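Local coordinates for probable Brix domain-containing ribosomal biogenesis protein (Methanothermobacter thermautotrophicus, PDB 1W94) that probably takes part in ribosome biogenesis, as an archaeal Imp4-like protein of the Brix family that is thought to bind ribosomal RNA, at residues A[11-16]-A[76-81]; A[15-20]-A[145-150]. All coordinates share one frame; numbering follows the deposited sequence.

Contact 1 (A[11-16]-A[76-81])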
loop_
_atom_site.group_PDB
_atom_site.type_symbol
_atom_site.label_atom_id
_atom_site.label_comp_id
_atom_site.label_asym_id
_atom_site.label_seq_id
_atom_site.Cartn_x
_atom_site.Cartn_y
_atom_site.Cartn_z
ATOM N N SER A 11 15.517 5.775 2.205
ATOM C CA SER A 11 16.380 4.951 3.049
ATOM C C SER A 11 16.251 3.490 2.635
ATOM O O SER A 11 15.311 3.122 1.933
ATOM C CB SER A 11 15.935 5.067 4.491
ATOM O OG SER A 11 14.608 4.571 4.608
ATOM N N GLN A 12 17.168 2.652 3.110
ATOM C CA GLN A 12 17.062 1.204 2.930
ATOM C C GLN A 12 15.702 0.657 3.368
ATOM O O GLN A 12 15.116 -0.184 2.680
ATOM C CB GLN A 12 18.133 0.496 3.752
ATOM C CG GLN A 12 18.963 -0.484 2.992
ATOM N N ARG A 13 15.206 1.118 4.517
ATOM C CA ARG A 13 13.922 0.633 5.033
ATOM C C ARG A 13 12.743 1.009 4.121
ATOM O O ARG A 13 11.843 0.201 3.873
ATOM C CB ARG A 13 13.661 1.109 6.473
ATOM C CG ARG A 13 12.400 0.432 7.132
ATOM C CD ARG A 13 12.271 0.778 8.599
ATOM N NE ARG A 13 11.012 0.305 9.225
ATOM C CZ ARG A 13 10.752 -0.964 9.557
ATOM N NH1 ARG A 13 11.615 -1.928 9.274
ATOM N NH2 ARG A 13 9.605 -1.287 10.145
ATOM N N THR A 14 12.752 2.237 3.630
ATOM C CA THR A 14 11.722 2.669 2.711
ATOM C C THR A 14 11.755 1.840 1.417
ATOM O O THR A 14 10.703 1.450 0.913
ATOM C CB THR A 14 11.793 4.191 2.466
ATOM O OG1 THR A 14 11.537 4.864 3.699
ATOM C CG2 THR A 14 10.756 4.660 1.462
ATOM N N ARG A 15 12.962 1.558 0.915
ATOM C CA ARG A 15 13.151 0.672 -0.258
ATOM C C ARG A 15 12.588 -0.732 -0.034
ATOM O O ARG A 15 11.832 -1.234 -0.842
ATOM C CB ARG A 15 14.638 0.557 -0.627
ATOM C CG ARG A 15 15.114 1.726 -1.432
ATOM C CD ARG A 15 16.558 1.567 -1.969
ATOM N NE ARG A 15 16.634 2.226 -3.279
ATOM C CZ ARG A 15 17.237 3.393 -3.517
ATOM N NH1 ARG A 15 17.865 4.040 -2.547
ATOM N NH2 ARG A 15 17.226 3.909 -4.738
ATOM N N SER A 16 13.014 -1.357 1.056
ATOM C CA SER A 16 12.587 -2.685 1.431
ATOM C C SER A 16 11.082 -2.755 1.552
ATOM O O SER A 16 10.442 -3.675 1.017
ATOM C CB SER A 16 13.204 -3.048 2.772
ATOM O OG SER A 16 14.548 -3.413 2.590
ATOM N N PHE A 76 0.689 6.553 7.542
ATOM C CA PHE A 76 0.873 5.253 8.189
ATOM C C PHE A 76 2.284 5.021 8.735
ATOM O O PHE A 76 3.207 5.745 8.413
ATOM C CB PHE A 76 0.539 4.113 7.208
ATOM C CG PHE A 76 1.623 3.852 6.196
ATOM C CD1 PHE A 76 2.380 2.693 6.249
ATOM C CD2 PHE A 76 1.907 4.802 5.198
ATOM C CE1 PHE A 76 3.416 2.484 5.326
ATOM C CE2 PHE A 76 2.916 4.614 4.284
ATOM C CZ PHE A 76 3.687 3.442 4.338
ATOM N N ASN A 77 2.428 3.991 9.567
ATOM C CA ASN A 77 3.722 3.414 9.896
ATOM C C ASN A 77 3.683 1.953 9.447
ATOM O O ASN A 77 2.670 1.271 9.657
ATOM C CB ASN A 77 3.961 3.420 11.406
ATOM C CG ASN A 77 3.958 4.790 11.988
ATOM O OD1 ASN A 77 4.540 5.715 11.422
ATOM N ND2 ASN A 77 3.328 4.941 13.145
ATOM N N PRO A 78 4.757 1.464 8.811
ATOM C CA PRO A 78 4.726 0.037 8.475
ATOM C C PRO A 78 5.110 -0.834 9.671
ATOM O O PRO A 78 5.742 -0.360 10.618
ATOM C CB PRO A 78 5.778 -0.086 7.373
ATOM C CG PRO A 78 6.764 1.001 7.682
ATOM C CD PRO A 78 5.983 2.139 8.320
ATOM N N SER A 79 4.649 -2.077 9.638
ATOM C CA SER A 79 5.048 -3.098 10.591
ATOM C C SER A 79 5.202 -4.376 9.777
ATOM O O SER A 79 4.223 -4.923 9.269
ATOM C CB SER A 79 3.962 -3.299 11.634
ATOM O OG SER A 79 4.269 -4.413 12.450
ATOM N N PHE A 80 6.436 -4.823 9.617
ATOM C CA PHE A 80 6.695 -6.040 8.868
ATOM C C PHE A 80 7.865 -6.830 9.443
ATOM O O PHE A 80 8.852 -6.259 9.906
ATOM C CB PHE A 80 6.829 -5.747 7.357
ATOM C CG PHE A 80 7.970 -4.820 6.978
ATOM C CD1 PHE A 80 9.113 -5.324 6.386
ATOM C CD2 PHE A 80 7.888 -3.460 7.180
ATOM C CE1 PHE A 80 10.158 -4.476 6.009
ATOM C CE2 PHE A 80 8.917 -2.607 6.815
ATOM C CZ PHE A 80 10.049 -3.109 6.226
ATOM N N GLU A 81 7.716 -8.152 9.451
ATOM C CA GLU A 81 8.776 -9.068 9.877
ATOM C C GLU A 81 9.800 -9.311 8.766
ATOM O O GLU A 81 9.599 -8.915 7.619
ATOM C CB GLU A 81 8.182 -10.410 10.301
ATOM C CG GLU A 81 6.951 -10.320 11.200
HETATM O O HOH W 1 8.363 -3.391 11.456
#
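R13 lays its guanidinium group against the outer part of the F80 ring, and this near-parallel contact makes up most of the surface buried between the first turn of helix 12-25 and the end of strand 70-80. The two planes are only 14° apart. CE2 of F80 stands 3.5 Å above the guanidinium plane, offset toward the rim, while NH1 of R13 comes within 3.6 Å of F80 CZ, so a flat cation and an aromatic rim overlap in part. At the edge of the same guanidinium, in its plane, a water takes a hydrogen bond from R13 NH2 (2.8 Å) and another from the backbone F80 N (3.0 Å). P78 O also lies near that plane, 4.0 Å from R13 NH2, a contact too long to count as a bond.

Reach and flatness together suit an arginine here: with CG anti to the backbone N (chi1 -171°) and the chain extended as far as NE, R13 spans the gap between helix and strand, and its planar end can lie along the ring while donating to the water from its edge. F80 meets it from the opposite direction, its CG set between the backbone N and the carbonyl carbon. Replacing F80 by an alanine would probably leave the R13 guanidinium without the surface it lies on, free to swing into solvent.

Behind R13, S11 is the N-cap of the helix, its OG accepting from T14 N at 3.1 Å with a nearly straight N-H...O angle of 165°. S11 OG also bonds to G56 O, and E53 OE2 receives bonds from S11 N and T14 OG1, which ties the helix start to strand 48-54 and the turn that follows it. No direct hydrogen bond joins the two segments; the chemistry is that of a surface contact, in which a long cation lies along an aromatic rim while its NH2 binds a bridging water.

Contact 2 (A[15-20]-A[145-150])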
loop_
_atom_site.group_PDB
_atom_site.type_symbol
_atom_site.label_atom_id
_atom_site.label_comp_id
_atom_site.label_asym_id
_atom_site.label_seq_id
_atom_site.Cartn_x
_atom_site.Cartn_y
_atom_site.Cartn_z
ATOM N N ARG A 15 12.962 1.558 0.915
ATOM C CA ARG A 15 13.151 0.672 -0.258
ATOM C C ARG A 15 12.588 -0.732 -0.034
ATOM O O ARG A 15 11.832 -1.234 -0.842
ATOM C CB ARG A 15 14.638 0.557 -0.627
ATOM C CG ARG A 15 15.114 1.726 -1.432
ATOM C CD ARG A 15 16.558 1.567 -1.969
ATOM N NE ARG A 15 16.634 2.226 -3.279
ATOM C CZ ARG A 15 17.237 3.393 -3.517
ATOM N NH1 ARG A 15 17.865 4.040 -2.547
ATOM N NH2 ARG A 15 17.226 3.909 -4.738
ATOM N N SER A 16 13.014 -1.357 1.056
ATOM C CA SER A 16 12.587 -2.685 1.431
ATOM C C SER A 16 11.082 -2.755 1.552
ATOM O O SER A 16 10.442 -3.675 1.017
ATOM C CB SER A 16 13.204 -3.048 2.772
ATOM O OG SER A 16 14.548 -3.413 2.590
ATOM N N PHE A 17 10.525 -1.802 2.298
ATOM C CA PHE A 17 9.092 -1.718 2.460
ATOM C C PHE A 17 8.381 -1.648 1.114
ATOM O O PHE A 17 7.402 -2.371 0.888
ATOM C CB PHE A 17 8.672 -0.502 3.284
ATOM C CG PHE A 17 7.175 -0.264 3.250
ATOM C CD1 PHE A 17 6.312 -1.054 4.030
ATOM C CD2 PHE A 17 6.620 0.711 2.405
ATOM C CE1 PHE A 17 4.953 -0.869 3.986
ATOM C CE2 PHE A 17 5.234 0.910 2.349
ATOM C CZ PHE A 17 4.397 0.108 3.137
ATOM N N SER A 18 8.840 -0.754 0.248
ATOM C CA SER A 18 8.103 -0.447 -0.983
ATOM C C SER A 18 8.221 -1.580 -1.990
ATOM O O SER A 18 7.241 -1.926 -2.641
ATOM C CB SER A 18 8.571 0.875 -1.611
ATOM O OG SER A 18 8.307 1.940 -0.725
ATOM N N GLN A 19 9.412 -2.181 -2.065
ATOM C CA GLN A 19 9.598 -3.361 -2.890
ATOM C C GLN A 19 8.696 -4.515 -2.411
ATOM O O GLN A 19 8.015 -5.144 -3.223
ATOM C CB GLN A 19 11.064 -3.769 -2.928
ATOM C CG GLN A 19 11.960 -2.772 -3.699
ATOM C CD GLN A 19 13.443 -3.126 -3.668
ATOM O OE1 GLN A 19 14.114 -3.085 -4.700
ATOM N NE2 GLN A 19 13.959 -3.487 -2.491
ATOM N N ARG A 20 8.713 -4.801 -1.107
ATOM C CA ARG A 20 7.783 -5.768 -0.502
ATOM C C ARG A 20 6.317 -5.501 -0.862
ATOM O O ARG A 20 5.603 -6.406 -1.263
ATOM C CB ARG A 20 7.867 -5.690 1.008
ATOM C CG ARG A 20 8.819 -6.654 1.666
ATOM C CD ARG A 20 8.006 -7.697 2.451
ATOM N NE ARG A 20 8.835 -8.877 2.601
ATOM C CZ ARG A 20 9.455 -9.221 3.719
ATOM N NH1 ARG A 20 10.209 -10.303 3.717
ATOM N NH2 ARG A 20 9.314 -8.504 4.827
ATOM N N PHE A 145 2.802 -8.648 7.991
ATOM C CA PHE A 145 2.869 -7.409 7.217
ATOM C C PHE A 145 1.618 -6.563 7.444
ATOM O O PHE A 145 0.504 -6.938 7.022
ATOM C CB PHE A 145 3.090 -7.699 5.717
ATOM C CG PHE A 145 3.421 -6.468 4.893
ATOM C CD1 PHE A 145 4.742 -6.171 4.560
ATOM C CD2 PHE A 145 2.405 -5.609 4.436
ATOM C CE1 PHE A 145 5.034 -5.051 3.782
ATOM C CE2 PHE A 145 2.702 -4.488 3.686
ATOM C CZ PHE A 145 4.014 -4.198 3.355
ATOM N N LYS A 146 1.804 -5.410 8.084
ATOM C CA LYS A 146 0.694 -4.538 8.430
ATOM C C LYS A 146 0.964 -3.107 8.022
ATOM O O LYS A 146 2.108 -2.643 8.011
ATOM C CB LYS A 146 0.422 -4.515 9.936
ATOM C CG LYS A 146 0.060 -5.818 10.550
ATOM C CD LYS A 146 0.347 -5.754 12.042
ATOM C CE LYS A 146 -0.207 -6.940 12.779
ATOM N NZ LYS A 146 -0.030 -6.796 14.251
ATOM N N LEU A 147 -0.124 -2.414 7.719
ATOM C CA LEU A 147 -0.122 -0.976 7.571
ATOM C C LEU A 147 -0.885 -0.394 8.758
ATOM O O LEU A 147 -2.060 -0.690 8.954
ATOM C CB LEU A 147 -0.747 -0.565 6.237
ATOM C CG LEU A 147 -0.263 -1.293 4.975
ATOM C CD1 LEU A 147 -0.985 -0.701 3.757
ATOM C CD2 LEU A 147 1.251 -1.135 4.768
ATOM N N LEU A 148 -0.175 0.406 9.565
ATOM C CA LEU A 148 -0.731 0.995 10.760
ATOM C C LEU A 148 -1.174 2.396 10.381
ATOM O O LEU A 148 -0.365 3.306 10.253
ATOM C CB LEU A 148 0.303 0.981 11.905
ATOM C CG LEU A 148 1.004 -0.394 12.136
ATOM C CD1 LEU A 148 2.044 -0.341 13.222
ATOM C CD2 LEU A 148 -0.015 -1.471 12.507
ATOM N N ILE A 149 -2.469 2.545 10.172
ATOM C CA ILE A 149 -2.992 3.735 9.511
ATOM C C ILE A 149 -3.308 4.789 10.551
ATOM O O ILE A 149 -4.123 4.572 11.438
ATOM C CB ILE A 149 -4.268 3.399 8.690
ATOM C CG1 ILE A 149 -4.021 2.205 7.725
ATOM C CG2 ILE A 149 -4.834 4.642 8.003
ATOM C CD1 ILE A 149 -3.224 2.514 6.550
ATOM N N ARG A 150 -2.645 5.926 10.420
ATOM C CA ARG A 150 -2.907 7.090 11.231
ATOM C C ARG A 150 -4.075 7.915 10.709
ATOM O O ARG A 150 -4.848 8.457 11.500
ATOM C CB ARG A 150 -1.646 7.967 11.283
ATOM C CG ARG A 150 -0.612 7.495 12.333
ATOM C CD ARG A 150 0.656 6.970 11.658
ATOM N NE ARG A 150 1.531 8.067 11.210
#
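F17 of the helix and F145 of the strand bring their rings together with planes only 9° apart, yet the centroids are 5.7 Å distant and the rings are slid so far that they barely overlap. Their closest atoms are F17 CE1 and F145 CZ, at 3.5 Å. In both residues CG is anti to the backbone N, and from these positions the two side chains cross at about a right angle.

Aliphatic packing fills in beside the aromatic pair. The CD2 methyl of L147 sits at the edge of the F17 ring, in its plane, 3.8 Å from CZ of F17. A branched leucine suits this place because one methyl can reach the ring rim while the rest of the side chain stays with its strand. R20 contributes its hydrocarbon part: its CB is 4.0 Å from F145 CE1, and the two side chains slide past each other in opposite directions. The chain of R20 bends at chi2, and its guanidinium, turned steeply to the F145 ring, is hydrogen-bonded instead to the carbonyls of E81 and M82. An arginine can thus serve as apolar wall and polar clasp at once.

The axes of segments 15-20 and 145-149 cross at -109°, 11.4 Å apart at their closest. This is helix-on-sheet packing within the Brix domain: helix 12-25 rests on one face of the mixed sheet through aromatic and aliphatic side chains. Strand 145-154 runs between strands 70-80 and 131-136. F17 also touches F76 and P78 of the former and V51 of strand 48-54, so it projects from the helix into a site lined by three strands.

In the fold
Both contacts seat helix 12-25 on the same sheet, through the neighbouring antiparallel strands 70-80 and 145-154, and their centres are 5 Å apart. Contact 1 lies at the surface, where a charged side chain, an aromatic rim and a bridging water suit a hydrated place. Contact 2 is buried and relies on apolar side chains, with the one charged residue, R20, turning its polar end toward the strand end used by contact 1. The two strands also join directly, S79 O probably accepting a hydrogen bond from K146 N. Along the helix the contacts pass from a polar, surface one near its start to an apolar, buried one a turn or so later.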